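Local coordinates for protein cyclohexadienyl dehydratase (Synthetic construct, PDB 5JOS) that probably catalyses the decarboxylating dehydration of prephenate and arogenate in phenylalanine biosynthesis, on a periplasmic binding protein scaffold, at residues 27-32 with 64-69. Residues are numbered along the deposited sequence; the frame is centred on the assembly and turned at random.
Sequences VGTTGD and VEFVPT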
loop_
_atom_site.group_PDB
_atom_site.type_symbol
_atom_site.label_atom_id
_atom_site.label_comp_id
_atom_site.label_asym_id
_atom_site.label_seq_id
_atom_site.Cartn_x
_atom_site.Cartn_y
_atom_site.Cartn_z
ATOM N N VAL A 27 -0.199 15.281 10.851
ATOM C CA VAL A 27 -0.243 13.975 10.278
ATOM C C VAL A 27 0.176 12.914 11.301
ATOM O O VAL A 27 1.284 12.873 11.789
ATOM C CB VAL A 27 0.721 13.905 9.109
ATOM C CG1 VAL A 27 0.761 12.518 8.594
ATOM C CG2 VAL A 27 0.291 14.841 7.991
ATOM N N GLY A 28 -0.760 12.075 11.659
ATOM C CA GLY A 28 -0.465 11.006 12.532
ATOM C C GLY A 28 0.277 9.891 11.798
ATOM O O GLY A 28 -0.125 9.460 10.732
ATOM N N THR A 29 1.351 9.397 12.388
ATOM C CA THR A 29 2.111 8.321 11.733
ATOM C C THR A 29 2.854 7.486 12.767
ATOM O O THR A 29 3.236 7.996 13.849
ATOM C CB THR A 29 3.005 8.935 10.626
ATOM O OG1 THR A 29 3.328 7.941 9.639
ATOM C CG2 THR A 29 4.276 9.500 11.254
ATOM N N THR A 30 3.101 6.197 12.464
ATOM C CA THR A 30 3.724 5.297 13.475
ATOM C C THR A 30 5.220 5.259 13.432
ATOM O O THR A 30 5.826 5.027 14.462
ATOM C CB THR A 30 3.167 3.868 13.418
ATOM O OG1 THR A 30 3.452 3.244 12.145
ATOM C CG2 THR A 30 1.664 3.940 13.587
ATOM N N GLY A 31 5.865 5.495 12.283
ATOM C CA GLY A 31 7.347 5.452 12.270
ATOM C C GLY A 31 7.946 4.062 12.501
ATOM O O GLY A 31 9.123 3.932 12.760
ATOM N N ASP A 32 7.127 3.024 12.380
ATOM C CA ASP A 32 7.584 1.644 12.594
ATOM C C ASP A 32 7.211 0.698 11.470
ATOM O O ASP A 32 7.168 -0.518 11.657
ATOM C CB ASP A 32 7.042 1.136 13.931
ATOM C CG ASP A 32 5.521 1.002 13.946
ATOM O OD1 ASP A 32 4.883 1.139 12.902
ATOM O OD2 ASP A 32 4.964 0.718 15.019
ATOM N N VAL A 64 3.822 20.799 7.456
ATOM C CA VAL A 64 3.493 19.462 7.938
ATOM C C VAL A 64 3.977 19.286 9.381
ATOM O O VAL A 64 5.037 19.709 9.733
ATOM C CB VAL A 64 4.037 18.372 6.981
ATOM C CG1 VAL A 64 5.541 18.279 7.037
ATOM C CG2 VAL A 64 3.448 17.057 7.305
ATOM N N GLU A 65 3.165 18.755 10.259
ATOM C CA GLU A 65 3.679 18.381 11.579
ATOM C C GLU A 65 3.346 16.905 11.792
ATOM O O GLU A 65 2.182 16.513 11.731
ATOM C CB GLU A 65 2.987 19.189 12.656
ATOM C CG GLU A 65 3.367 18.787 14.058
ATOM C CD GLU A 65 2.489 19.437 15.117
ATOM O OE1 GLU A 65 1.897 20.520 14.907
ATOM O OE2 GLU A 65 2.411 18.850 16.199
ATOM N N PHE A 66 4.365 16.093 11.975
ATOM C CA PHE A 66 4.188 14.689 12.219
ATOM C C PHE A 66 3.849 14.401 13.683
ATOM O O PHE A 66 4.561 14.786 14.568
ATOM C CB PHE A 66 5.444 13.963 11.779
ATOM C CG PHE A 66 5.571 13.915 10.296
ATOM C CD1 PHE A 66 4.643 13.218 9.533
ATOM C CD2 PHE A 66 6.535 14.658 9.643
ATOM C CE1 PHE A 66 4.706 13.240 8.156
ATOM C CE2 PHE A 66 6.641 14.639 8.250
ATOM C CZ PHE A 66 5.711 13.942 7.515
ATOM N N VAL A 67 2.747 13.721 13.946
ATOM C CA VAL A 67 2.370 13.438 15.337
ATOM C C VAL A 67 2.547 11.940 15.549
ATOM O O VAL A 67 1.860 11.183 14.891
ATOM C CB VAL A 67 0.964 13.911 15.566
ATOM C CG1 VAL A 67 0.456 13.555 17.000
ATOM C CG2 VAL A 67 0.901 15.417 15.373
ATOM N N PRO A 68 3.515 11.511 16.417
ATOM C CA PRO A 68 3.745 10.111 16.723
ATOM C C PRO A 68 2.419 9.468 17.195
ATOM O O PRO A 68 1.692 10.070 17.961
ATOM C CB PRO A 68 4.746 10.125 17.870
ATOM C CG PRO A 68 5.344 11.518 17.914
ATOM C CD PRO A 68 4.439 12.421 17.129
ATOM N N THR A 69 2.067 8.315 16.641
ATOM C CA THR A 69 1.008 7.501 17.186
ATOM C C THR A 69 1.522 6.043 17.086
ATOM O O THR A 69 2.630 5.793 16.549
ATOM C CB THR A 69 -0.332 7.770 16.445
ATOM O OG1 THR A 69 -1.447 7.140 17.098
ATOM C CG2 THR A 69 -0.282 7.258 15.104
#
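Val27 is paired with Phe66 through both of its backbone polar atoms: its N donates to Glu65 O (2.8 Å) and its O accepts from Val67 N (2.7 Å). Two residues on, Thr29 repeats the pattern around Pro68, with its N bonded to Val67 O (3.1 Å) and its O receiving Thr69 N (3.0 Å). Gly28, between them, turns its own backbone bonds to Ile85 of strand 85-86 and to Met87 just after it, while its CA makes a C-H...O contact with Val67 O. On the face toward helix 48-60, Val27 CB lies 4.0 Å from Phe66 CD1, and Val64 CG2 sits over one face of the ring near its rim. Thr29 carries its hydroxyl to Met87 O and Ser37 OG because OG1 lies anti to the backbone N (chi1 -157°), which sets CG2 near Phe66 CD1. Thr69 OG1 is taken by Asp77. Beyond the strand, Thr30 OG1 donates to Asp32 OD1 (2.7 Å), which Trp71 NE1 also binds, and Thr30 CG2 rests 3.6 Å from Thr69 O. A valine here lacks the hydroxyl, and the Asp32 carboxylate, left with Trp71, would probably be less firmly fixed. These parallel strands, joined through helix 48-60 as a beta-alpha-beta crossover, with 24-29 central, belong to the three-stranded parallel sheet of one lobe of the periplasmic binding protein fold.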